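Local coordinates for protein formate dehydrogenase (Pyrobaculum aerophilum, PDB 1QP8) that probably reduces glyoxylate or hydroxypyruvate with NADPH, as a member of the D-isomer specific 2-hydroxyacid dehydrogenase family, at residues R39-L45 with H63-I69; L51-Q55 with N281-Y285; L94-R100 with D203-V207; N166-E170 with L191-H196. All blocks are in the same frame, centred on the assembly; numbering follows the deposited sequence.

Contacts 1 and 2 belong to one lobe of the chain and contacts 3 and 4 to the Rossmann-type NADPH-binding lobe, with the cofactor between. Contacts 1 and 2 have centres 16 Å apart and touch directly, Leu-45 packing on Leu-51 and Ile-54. Contacts 3 and 4 are 19 Å apart between centres and do not touch, their nearest atoms about 5 Å apart. Across the cleft the separation grows to 40 Å between the centres of contacts 2 and 3. Side-chain distances to bound NADPH are about 6 Å for Leu-191 of contact 4, 8 Å for His-63 of contact 1, 9 Å for Val-207 of contact 3 and 11 Å for Gln-55 of contact 2.

Contact 1: residues R39-L45 with H63-I69; sequences RITAEEL and HLPWESI
Residues 39-45 and 63-69 run alongside each other in the same sense, with CA atoms 6.5 Å apart at Arg-39 and Leu-64 and still 6.7 Å apart at Leu-45 and Ile-69. At the near end the guanidinium of Arg-39 lies flat on one face of the His-63 imidazole, centres 4.3 Å apart and planes 16° from parallel. The arginine chain, bent at chi2 and chi3, lays the guanidinium over the ring. His-63 NE2 makes a weak hydrogen bond to Ser-38 O; the same side chain is about 6 Å from that of the NADPH-binding Arg-211. Next along, Ile-40 CG2 packs on Pro-65 CD at 3.7 Å and on Leu-64 CD2 at 4.0 Å, the isoleucine crossing the proline at about a right angle. The contact thus joins the start of helix 42-47 to the loop between strands 54-55 and 75-76 of the small parallel sheet. The helix opens with a capping box: Thr-41 N donates to Glu-44 OE1 (2.8 Å, 175°), while Glu-44 N returns a bond to Thr-41 OG1 at 3.3 Å. Its first turn faces the type I turn of Trp-66 to Ile-69, where Ala-42 CB meets the Ser-68 side chain. Leu-45, its CG anti to the carbonyl carbon (chi1 -81°), brings CD1 against both the Ser-68 carbonyl and Ile-69 CG1.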
# COMPACT_ATOMS: atom_id res chain seq x y z
N ARG A 39 -29.43 11.12 1.98
CA ARG A 39 -30.43 10.08 2.13
C ARG A 39 -31.75 10.82 2.01
O ARG A 39 -31.82 12.05 2.18
CB ARG A 39 -30.29 9.39 3.49
CG ARG A 39 -29.45 8.11 3.45
CD ARG A 39 -28.26 8.17 4.41
NE ARG A 39 -26.99 7.92 3.72
CZ ARG A 39 -26.47 6.71 3.47
NH1 ARG A 39 -27.11 5.61 3.86
NH2 ARG A 39 -25.32 6.60 2.82
N ILE A 40 -32.82 10.10 1.67
CA ILE A 40 -34.10 10.75 1.54
C ILE A 40 -35.17 9.71 1.79
O ILE A 40 -35.07 8.59 1.30
CB ILE A 40 -34.26 11.39 0.14
CG1 ILE A 40 -35.45 12.34 0.13
CG2 ILE A 40 -34.40 10.32 -0.91
CD1 ILE A 40 -35.65 13.08 -1.20
N THR A 41 -36.17 10.07 2.57
CA THR A 41 -37.24 9.13 2.89
C THR A 41 -38.45 9.34 2.01
O THR A 41 -38.58 10.37 1.34
CB THR A 41 -37.70 9.28 4.36
OG1 THR A 41 -38.28 10.57 4.54
CG2 THR A 41 -36.52 9.11 5.30
N ALA A 42 -39.35 8.36 2.02
CA ALA A 42 -40.56 8.49 1.23
C ALA A 42 -41.41 9.60 1.82
O ALA A 42 -42.22 10.20 1.11
CB ALA A 42 -41.31 7.19 1.22
N GLU A 43 -41.24 9.87 3.11
CA GLU A 43 -42.01 10.91 3.77
C GLU A 43 -41.63 12.25 3.14
O GLU A 43 -42.49 13.09 2.89
CB GLU A 43 -41.73 10.95 5.28
CG GLU A 43 -40.92 9.79 5.82
CD GLU A 43 -41.50 8.44 5.47
OE1 GLU A 43 -42.70 8.22 5.74
OE2 GLU A 43 -40.76 7.60 4.92
N GLU A 44 -40.34 12.45 2.87
CA GLU A 44 -39.91 13.70 2.25
C GLU A 44 -40.34 13.74 0.79
O GLU A 44 -40.78 14.77 0.28
CB GLU A 44 -38.39 13.86 2.33
CG GLU A 44 -37.86 14.28 3.66
CD GLU A 44 -36.41 13.89 3.84
OE1 GLU A 44 -36.11 12.66 3.75
OE2 GLU A 44 -35.56 14.79 4.07
N LEU A 45 -40.19 12.61 0.10
CA LEU A 45 -40.57 12.56 -1.30
C LEU A 45 -42.03 12.90 -1.56
O LEU A 45 -42.36 13.49 -2.60
CB LEU A 45 -40.24 11.18 -1.88
CG LEU A 45 -38.78 11.01 -2.29
CD1 LEU A 45 -38.56 9.68 -2.97
CD2 LEU A 45 -38.38 12.12 -3.23
N HIS A 63 -29.00 3.05 -1.66
CA HIS A 63 -29.72 3.41 -0.45
C HIS A 63 -30.99 4.24 -0.68
O HIS A 63 -31.81 4.37 0.23
CB HIS A 63 -28.79 4.16 0.50
CG HIS A 63 -28.23 5.41 -0.09
ND1 HIS A 63 -27.27 5.39 -1.07
CD2 HIS A 63 -28.53 6.71 0.13
CE1 HIS A 63 -26.99 6.64 -1.43
NE2 HIS A 63 -27.74 7.45 -0.71
N LEU A 64 -31.15 4.80 -1.87
CA LEU A 64 -32.33 5.60 -2.16
C LEU A 64 -33.61 4.78 -2.30
O LEU A 64 -33.61 3.72 -2.93
CB LEU A 64 -32.13 6.38 -3.45
CG LEU A 64 -31.03 7.43 -3.54
CD1 LEU A 64 -31.07 8.02 -4.95
CD2 LEU A 64 -31.26 8.53 -2.51
N PRO A 65 -34.72 5.29 -1.76
CA PRO A 65 -36.03 4.62 -1.83
C PRO A 65 -36.29 4.03 -3.21
O PRO A 65 -36.67 2.87 -3.33
CB PRO A 65 -37.01 5.73 -1.55
CG PRO A 65 -36.27 6.62 -0.63
CD PRO A 65 -34.86 6.65 -1.19
N TRP A 66 -36.09 4.84 -4.24
CA TRP A 66 -36.31 4.40 -5.61
C TRP A 66 -37.76 4.03 -5.88
O TRP A 66 -38.37 4.55 -6.82
CB TRP A 66 -35.40 3.23 -5.98
CG TRP A 66 -34.03 3.67 -6.37
CD1 TRP A 66 -32.86 3.31 -5.78
CD2 TRP A 66 -33.69 4.61 -7.41
NE1 TRP A 66 -31.80 3.96 -6.39
CE2 TRP A 66 -32.28 4.76 -7.39
CE3 TRP A 66 -34.44 5.32 -8.35
CZ2 TRP A 66 -31.60 5.61 -8.28
CZ3 TRP A 66 -33.77 6.17 -9.24
CH2 TRP A 66 -32.36 6.30 -9.20
N GLU A 67 -38.32 3.15 -5.07
CA GLU A 67 -39.70 2.75 -5.29
C GLU A 67 -40.64 3.88 -4.88
O GLU A 67 -41.85 3.79 -5.08
CB GLU A 67 -40.04 1.46 -4.53
CG GLU A 67 -40.27 1.59 -3.02
CD GLU A 67 -38.98 1.72 -2.22
OE1 GLU A 67 -38.03 0.96 -2.49
OE2 GLU A 67 -38.93 2.57 -1.30
N SER A 68 -40.08 4.95 -4.33
CA SER A 68 -40.90 6.08 -3.91
C SER A 68 -40.55 7.35 -4.66
O SER A 68 -41.13 8.40 -4.41
CB SER A 68 -40.78 6.30 -2.40
OG SER A 68 -41.65 5.43 -1.69
N ILE A 69 -39.58 7.25 -5.57
CA ILE A 69 -39.15 8.38 -6.38
C ILE A 69 -39.88 8.34 -7.70
O ILE A 69 -39.67 7.43 -8.51
CB ILE A 69 -37.65 8.33 -6.72
CG1 ILE A 69 -36.80 8.40 -5.46
CG2 ILE A 69 -37.30 9.46 -7.69
CD1 ILE A 69 -35.34 8.07 -5.70

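Contact 2: residues L51-Q55 with N281-Y285; sequences LKFIQ and NLITY
Phe-53 and Tyr-285 stack face to face, with ring centroids 4.2 Å apart and planes only 6° from parallel. The two side chains point opposite ways: Phe-53 CB lies over the tyrosine ring, 3.7 Å from Tyr-285 CZ, while Tyr-285 CB reaches back to 4.1 Å from Phe-53 CE2. The approach of CB over the ring face is a CH-pi contact added to the stack. Phe-53 holds its CG anti to the backbone N (chi1 -178°), which carries the ring toward the helix. There Leu-282 CD1 meets the ring at its edge, and CD2, the other methyl, packs 4.0 Å from Gln-55 CB. A polar pair sits beside this apolar group. Asn-281 ND2 donates to Gln-55 OE1 at 2.7 Å, nearly straight, with the two amide planes turned 77° apart. Each amide has a second partner: Asn-281 OD1 accepts from Arg-292 N, and Gln-55 NE2 makes a weak bond to Gly-77 O. Helix 268-286, from near the end of the chain, thus covers strand 54-55 of the small parallel sheet, consistent with the family's two-domain fold, in which the C-terminal helix returns to the substrate-binding domain.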
# COMPACT_ATOMS: atom_id res chain seq x y z
N LEU A 51 -40.70 18.11 -7.45
CA LEU A 51 -39.29 17.76 -7.47
C LEU A 51 -39.00 17.20 -8.85
O LEU A 51 -39.73 16.34 -9.35
CB LEU A 51 -38.98 16.71 -6.41
CG LEU A 51 -37.54 16.19 -6.30
CD1 LEU A 51 -36.57 17.33 -5.95
CD2 LEU A 51 -37.50 15.12 -5.21
N LYS A 52 -37.94 17.70 -9.48
CA LYS A 52 -37.59 17.24 -10.82
C LYS A 52 -36.14 16.77 -10.92
O LYS A 52 -35.76 16.15 -11.92
CB LYS A 52 -37.85 18.36 -11.82
CG LYS A 52 -39.24 18.95 -11.64
CD LYS A 52 -39.54 20.03 -12.66
CE LYS A 52 -40.97 20.50 -12.52
NZ LYS A 52 -41.25 21.07 -11.18
N PHE A 53 -35.34 17.06 -9.90
CA PHE A 53 -33.94 16.65 -9.88
C PHE A 53 -33.48 16.34 -8.47
O PHE A 53 -33.91 17.00 -7.54
CB PHE A 53 -33.05 17.75 -10.47
CG PHE A 53 -31.58 17.39 -10.53
CD1 PHE A 53 -31.12 16.42 -11.41
CD2 PHE A 53 -30.65 18.06 -9.72
CE1 PHE A 53 -29.76 16.11 -11.49
CE2 PHE A 53 -29.29 17.75 -9.81
CZ PHE A 53 -28.85 16.78 -10.69
N ILE A 54 -32.64 15.33 -8.30
CA ILE A 54 -32.13 14.97 -6.98
C ILE A 54 -30.64 14.69 -7.06
O ILE A 54 -30.23 13.66 -7.61
CB ILE A 54 -32.83 13.73 -6.41
CG1 ILE A 54 -34.30 14.04 -6.10
CG2 ILE A 54 -32.14 13.28 -5.14
CD1 ILE A 54 -35.09 12.84 -5.54
N GLN A 55 -29.84 15.60 -6.51
CA GLN A 55 -28.39 15.43 -6.49
C GLN A 55 -28.01 14.78 -5.18
O GLN A 55 -28.28 15.34 -4.11
CB GLN A 55 -27.68 16.78 -6.58
CG GLN A 55 -26.15 16.67 -6.47
CD GLN A 55 -25.55 15.91 -7.64
OE1 GLN A 55 -25.68 16.33 -8.80
NE2 GLN A 55 -24.90 14.78 -7.35
N ASN A 281 -22.22 20.07 -9.68
CA ASN A 281 -23.01 19.34 -10.65
C ASN A 281 -24.44 19.84 -10.67
O ASN A 281 -25.11 19.88 -11.71
CB ASN A 281 -22.99 17.86 -10.31
CG ASN A 281 -23.47 17.00 -11.46
OD1 ASN A 281 -22.94 17.10 -12.57
ND2 ASN A 281 -24.47 16.16 -11.20
N LEU A 282 -24.91 20.23 -9.50
CA LEU A 282 -26.26 20.70 -9.33
C LEU A 282 -26.41 22.04 -10.05
O LEU A 282 -27.44 22.31 -10.68
CB LEU A 282 -26.52 20.83 -7.84
CG LEU A 282 -27.87 21.21 -7.28
CD1 LEU A 282 -28.94 20.61 -8.12
CD2 LEU A 282 -27.94 20.74 -5.82
N ILE A 283 -25.37 22.86 -9.98
CA ILE A 283 -25.39 24.17 -10.60
C ILE A 283 -25.40 24.07 -12.12
O ILE A 283 -26.07 24.87 -12.79
CB ILE A 283 -24.19 25.01 -10.14
CG1 ILE A 283 -24.36 25.33 -8.65
CG2 ILE A 283 -24.11 26.29 -10.92
CD1 ILE A 283 -23.16 25.98 -8.04
N THR A 284 -24.66 23.10 -12.67
CA THR A 284 -24.66 22.96 -14.12
C THR A 284 -26.04 22.49 -14.54
O THR A 284 -26.50 22.77 -15.64
CB THR A 284 -23.59 21.98 -14.65
OG1 THR A 284 -24.24 20.99 -15.47
CG2 THR A 284 -22.82 21.33 -13.52
N TYR A 285 -26.70 21.76 -13.65
CA TYR A 285 -28.05 21.34 -13.97
C TYR A 285 -28.89 22.61 -13.96
O TYR A 285 -29.65 22.88 -14.89
CB TYR A 285 -28.60 20.40 -12.91
CG TYR A 285 -30.10 20.34 -12.94
CD1 TYR A 285 -30.77 19.55 -13.87
CD2 TYR A 285 -30.87 21.13 -12.08
CE1 TYR A 285 -32.15 19.54 -13.95
CE2 TYR A 285 -32.24 21.14 -12.15
CZ TYR A 285 -32.88 20.34 -13.09
OH TYR A 285 -34.25 20.33 -13.16

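Contact 3: residues L94-R100 with D203-V207; sequences LLAPYKR and DAVFV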
# COMPACT_ATOMS: atom_id res chain seq x y z
N LEU A 94 -5.27 -3.79 0.86
CA LEU A 94 -4.70 -4.93 0.19
C LEU A 94 -3.30 -5.28 0.69
O LEU A 94 -3.04 -6.40 1.14
CB LEU A 94 -4.66 -4.66 -1.31
CG LEU A 94 -3.82 -5.61 -2.16
CD1 LEU A 94 -4.38 -7.02 -2.05
CD2 LEU A 94 -3.82 -5.12 -3.61
N LEU A 95 -2.40 -4.31 0.63
CA LEU A 95 -1.03 -4.53 1.03
C LEU A 95 -0.81 -4.91 2.50
O LEU A 95 0.11 -5.66 2.81
CB LEU A 95 -0.19 -3.29 0.70
CG LEU A 95 -0.23 -2.74 -0.73
CD1 LEU A 95 0.77 -1.61 -0.88
CD2 LEU A 95 0.09 -3.84 -1.71
N ALA A 96 -1.64 -4.39 3.41
CA ALA A 96 -1.46 -4.69 4.83
C ALA A 96 -1.46 -6.18 5.08
O ALA A 96 -0.55 -6.71 5.71
CB ALA A 96 -2.53 -4.02 5.67
N PRO A 97 -2.50 -6.88 4.60
CA PRO A 97 -2.57 -8.33 4.79
C PRO A 97 -1.72 -9.06 3.75
O PRO A 97 -1.08 -10.08 4.05
CB PRO A 97 -4.06 -8.66 4.60
CG PRO A 97 -4.76 -7.33 4.40
CD PRO A 97 -3.72 -6.37 3.95
N TYR A 98 -1.73 -8.54 2.52
CA TYR A 98 -0.98 -9.16 1.43
C TYR A 98 0.50 -9.29 1.72
O TYR A 98 1.03 -10.39 1.69
CB TYR A 98 -1.16 -8.38 0.14
CG TYR A 98 -0.76 -9.16 -1.10
CD1 TYR A 98 -1.64 -10.06 -1.69
CD2 TYR A 98 0.50 -8.98 -1.68
CE1 TYR A 98 -1.28 -10.77 -2.82
CE2 TYR A 98 0.87 -9.69 -2.81
CZ TYR A 98 -0.02 -10.59 -3.38
OH TYR A 98 0.36 -11.33 -4.50
N LYS A 99 1.17 -8.18 1.97
CA LYS A 99 2.60 -8.26 2.26
C LYS A 99 2.84 -8.78 3.68
O LYS A 99 3.96 -8.70 4.21
CB LYS A 99 3.25 -6.89 2.06
CG LYS A 99 3.07 -6.32 0.66
CD LYS A 99 3.79 -7.14 -0.39
CE LYS A 99 5.27 -6.80 -0.44
NZ LYS A 99 6.03 -7.72 -1.34
N ARG A 100 1.77 -9.29 4.30
CA ARG A 100 1.84 -9.86 5.64
C ARG A 100 2.33 -8.89 6.72
O ARG A 100 2.93 -9.30 7.72
CB ARG A 100 2.75 -11.09 5.60
CG ARG A 100 2.62 -11.94 4.32
CD ARG A 100 1.59 -13.05 4.43
NE ARG A 100 0.48 -12.91 3.49
CZ ARG A 100 0.06 -13.88 2.68
NH1 ARG A 100 0.67 -15.06 2.67
NH2 ARG A 100 -0.98 -13.68 1.88
N ASP A 203 -4.73 -19.06 -1.02
CA ASP A 203 -3.90 -18.11 -0.31
C ASP A 203 -4.30 -16.65 -0.58
O ASP A 203 -3.73 -15.72 0.00
CB ASP A 203 -2.46 -18.36 -0.74
CG ASP A 203 -1.52 -17.37 -0.17
OD1 ASP A 203 -1.41 -17.31 1.08
OD2 ASP A 203 -0.89 -16.65 -0.97
N ALA A 204 -5.30 -16.46 -1.43
CA ALA A 204 -5.75 -15.13 -1.84
C ALA A 204 -6.26 -14.16 -0.78
O ALA A 204 -6.68 -14.53 0.31
CB ALA A 204 -6.81 -15.26 -2.93
N VAL A 205 -6.22 -12.89 -1.18
CA VAL A 205 -6.63 -11.74 -0.39
C VAL A 205 -7.73 -11.03 -1.17
O VAL A 205 -7.46 -10.46 -2.21
CB VAL A 205 -5.48 -10.73 -0.28
CG1 VAL A 205 -5.99 -9.44 0.34
CG2 VAL A 205 -4.34 -11.32 0.51
N PHE A 206 -8.96 -11.05 -0.67
CA PHE A 206 -10.05 -10.39 -1.37
C PHE A 206 -10.37 -9.08 -0.68
O PHE A 206 -10.79 -9.07 0.48
CB PHE A 206 -11.30 -11.27 -1.34
CG PHE A 206 -12.42 -10.74 -2.17
CD1 PHE A 206 -12.65 -11.24 -3.44
CD2 PHE A 206 -13.24 -9.72 -1.70
CE1 PHE A 206 -13.68 -10.73 -4.24
CE2 PHE A 206 -14.27 -9.20 -2.48
CZ PHE A 206 -14.49 -9.70 -3.75
N VAL A 207 -10.20 -7.97 -1.37
CA VAL A 207 -10.49 -6.66 -0.80
C VAL A 207 -11.83 -6.07 -1.30
O VAL A 207 -12.03 -5.91 -2.50
CB VAL A 207 -9.38 -5.67 -1.15
CG1 VAL A 207 -9.77 -4.27 -0.70
CG2 VAL A 207 -8.07 -6.11 -0.50
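Leu-94 and Tyr-98, one turn apart on helix 83-98, lie against Val-205 and Val-207 of strand 205-208. The axes of the short segments 94-98 and 205-207 approach to 9.0 Å and run almost antiparallel, at 160°. Leu-94 can be followed outward. Its CB lies 3.8 Å from Val-207 CG2, the methyl that also touches Leu-94 CA. CG stands anti to the backbone N (chi1 167°), and from there the CD1 branch reaches the strand. CD1 ends 3.8 Å from Val-205 CG1 and 4.1 Å from Val-207 CG2, placing it across both valines. The other methyl of Val-205, CG2, meets Tyr-98 CD1 at 3.7 Å, at the edge of the phenol ring; the hydroxyl itself bonds to Leu-121 O. Beyond the helix end Arg-100 folds back, bent at chi2 and chi3. Its NE donates to Pro-97 O at 3.3 Å, in the carbonyl plane, which probably steadies the guanidinium. NH1 then forms a long, weak salt bridge of 3.5 Å with Asp-203 OD1, the guanidinium and carboxylate planes 75° apart. Leu-95 and Ala-96 of this helix pack on the second subunit, and Lys-99, just past the helix end, makes a salt bridge with Glu-88 of that subunit, so one helix joins the Rossmann sheet to the dimer interface. The chemistry implies that apolar packing carries the contact. Asp-203 is poorly ordered and also pairs through OD2 with Arg-176, so the weak bridge to Arg-100 is probably a minor addition.

Contact 4: residues N166-E170 with L191-H196; sequences NSLEE and LVKYQH
Leu-168 places CG between its backbone N and carbonyl carbon (chi1 68°), and His-196 sets its CG anti to the carbonyl carbon (chi1 -45°); together these torsions bring leucine and imidazole against each other. Leu-168 CD1 lies 3.7 Å from His-196 CG, approaching the ring obliquely. The same methyl fits against Val-192, 3.8 Å from CG2 and equally far from CA. CD2, the second branch, serves Leu-191: the leucines lie side by side, pointing opposite ways, with Leu-168 CD2 3.9 Å from Leu-191 CD2 and closer to CG and CD1. Glu-169 also comes to the imidazole, but its modelled approach is too short to be trusted and the detail of this pair is doubtful. His-196 ND1 sits 2.7 Å from Lys-193 N, in a bent approach tilted off the ring plane, so the imidazole lies at the N-cap of helix 194-197. The two segments flank strand 177-180 in sequence, one before and one after it, and their meeting joins neighbouring connections of the Rossmann-type domain. The side chain of Leu-191 is about 6 Å from bound NADPH, so the Leu-191 end of the contact lies near the cofactor site of that fold.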
# COMPACT_ATOMS: atom_id res chain seq x y z
N ASN A 166 -15.71 -9.73 -19.01
CA ASN A 166 -17.12 -9.45 -18.80
C ASN A 166 -17.67 -10.57 -17.94
O ASN A 166 -18.88 -10.78 -17.85
CB ASN A 166 -17.88 -9.38 -20.13
CG ASN A 166 -17.79 -10.67 -20.92
OD1 ASN A 166 -16.77 -10.96 -21.54
ND2 ASN A 166 -18.86 -11.46 -20.88
N SER A 167 -16.76 -11.31 -17.31
CA SER A 167 -17.12 -12.41 -16.42
C SER A 167 -16.33 -12.27 -15.12
O SER A 167 -15.11 -12.42 -15.11
CB SER A 167 -16.84 -13.76 -17.06
OG SER A 167 -15.48 -13.88 -17.44
N LEU A 168 -17.03 -11.96 -14.03
CA LEU A 168 -16.37 -11.81 -12.74
C LEU A 168 -15.51 -13.04 -12.50
O LEU A 168 -14.37 -12.93 -12.04
CB LEU A 168 -17.40 -11.67 -11.60
CG LEU A 168 -18.28 -12.89 -11.24
CD1 LEU A 168 -18.18 -13.19 -9.75
CD2 LEU A 168 -19.73 -12.62 -11.61
N GLU A 169 -16.07 -14.21 -12.83
CA GLU A 169 -15.38 -15.49 -12.68
C GLU A 169 -14.00 -15.44 -13.30
O GLU A 169 -12.99 -15.61 -12.61
CB GLU A 169 -16.20 -16.61 -13.31
CG GLU A 169 -17.42 -17.00 -12.51
CD GLU A 169 -18.10 -18.25 -13.04
OE1 GLU A 169 -17.38 -19.22 -13.41
OE2 GLU A 169 -19.36 -18.29 -13.08
N GLU A 170 -13.94 -15.23 -14.60
CA GLU A 170 -12.66 -15.15 -15.28
C GLU A 170 -12.04 -13.81 -14.93
O GLU A 170 -12.18 -12.84 -15.67
CB GLU A 170 -12.85 -15.28 -16.80
CG GLU A 170 -11.59 -15.04 -17.63
CD GLU A 170 -10.44 -15.95 -17.23
OE1 GLU A 170 -10.59 -17.19 -17.33
OE2 GLU A 170 -9.38 -15.41 -16.82
N LEU A 191 -23.66 -11.02 -6.59
CA LEU A 191 -22.95 -11.38 -7.81
C LEU A 191 -21.82 -12.36 -7.54
O LEU A 191 -21.79 -13.45 -8.11
CB LEU A 191 -22.38 -10.13 -8.47
CG LEU A 191 -21.52 -10.42 -9.69
CD1 LEU A 191 -22.44 -10.87 -10.80
CD2 LEU A 191 -20.72 -9.20 -10.10
N VAL A 192 -20.88 -11.95 -6.69
CA VAL A 192 -19.75 -12.80 -6.33
C VAL A 192 -20.26 -13.82 -5.34
O VAL A 192 -20.83 -13.45 -4.31
CB VAL A 192 -18.63 -12.01 -5.64
CG1 VAL A 192 -17.60 -12.96 -5.11
CG2 VAL A 192 -18.00 -11.02 -6.61
N LYS A 193 -20.07 -15.10 -5.66
CA LYS A 193 -20.53 -16.17 -4.78
C LYS A 193 -19.42 -17.14 -4.39
O LYS A 193 -18.35 -17.16 -5.03
CB LYS A 193 -21.69 -16.93 -5.43
CG LYS A 193 -22.85 -16.03 -5.80
CD LYS A 193 -24.18 -16.78 -5.88
N TYR A 194 -19.67 -17.92 -3.34
CA TYR A 194 -18.70 -18.89 -2.85
C TYR A 194 -17.92 -19.55 -3.98
O TYR A 194 -16.69 -19.54 -4.02
CB TYR A 194 -19.40 -19.97 -2.02
CG TYR A 194 -18.46 -21.07 -1.62
CD1 TYR A 194 -17.49 -20.86 -0.63
CD2 TYR A 194 -18.45 -22.28 -2.30
CE1 TYR A 194 -16.54 -21.83 -0.34
CE2 TYR A 194 -17.50 -23.25 -2.03
CZ TYR A 194 -16.55 -23.02 -1.05
OH TYR A 194 -15.62 -23.99 -0.79
N GLN A 195 -18.68 -20.13 -4.91
CA GLN A 195 -18.12 -20.81 -6.07
C GLN A 195 -17.10 -19.95 -6.80
O GLN A 195 -16.04 -20.43 -7.18
CB GLN A 195 -19.27 -21.20 -6.99
CG GLN A 195 -20.48 -20.30 -6.80
CD GLN A 195 -21.74 -20.87 -7.40
OE1 GLN A 195 -21.82 -21.06 -8.62
NE2 GLN A 195 -22.73 -21.13 -6.56
N HIS A 196 -17.43 -18.67 -6.98
CA HIS A 196 -16.53 -17.75 -7.67
C HIS A 196 -15.30 -17.47 -6.82
O HIS A 196 -14.17 -17.60 -7.29
CB HIS A 196 -17.26 -16.45 -8.00
CG HIS A 196 -18.62 -16.67 -8.57
ND1 HIS A 196 -19.76 -16.73 -7.78
CD2 HIS A 196 -19.03 -16.89 -9.84
CE1 HIS A 196 -20.80 -16.99 -8.55
NE2 HIS A 196 -20.39 -17.09 -9.80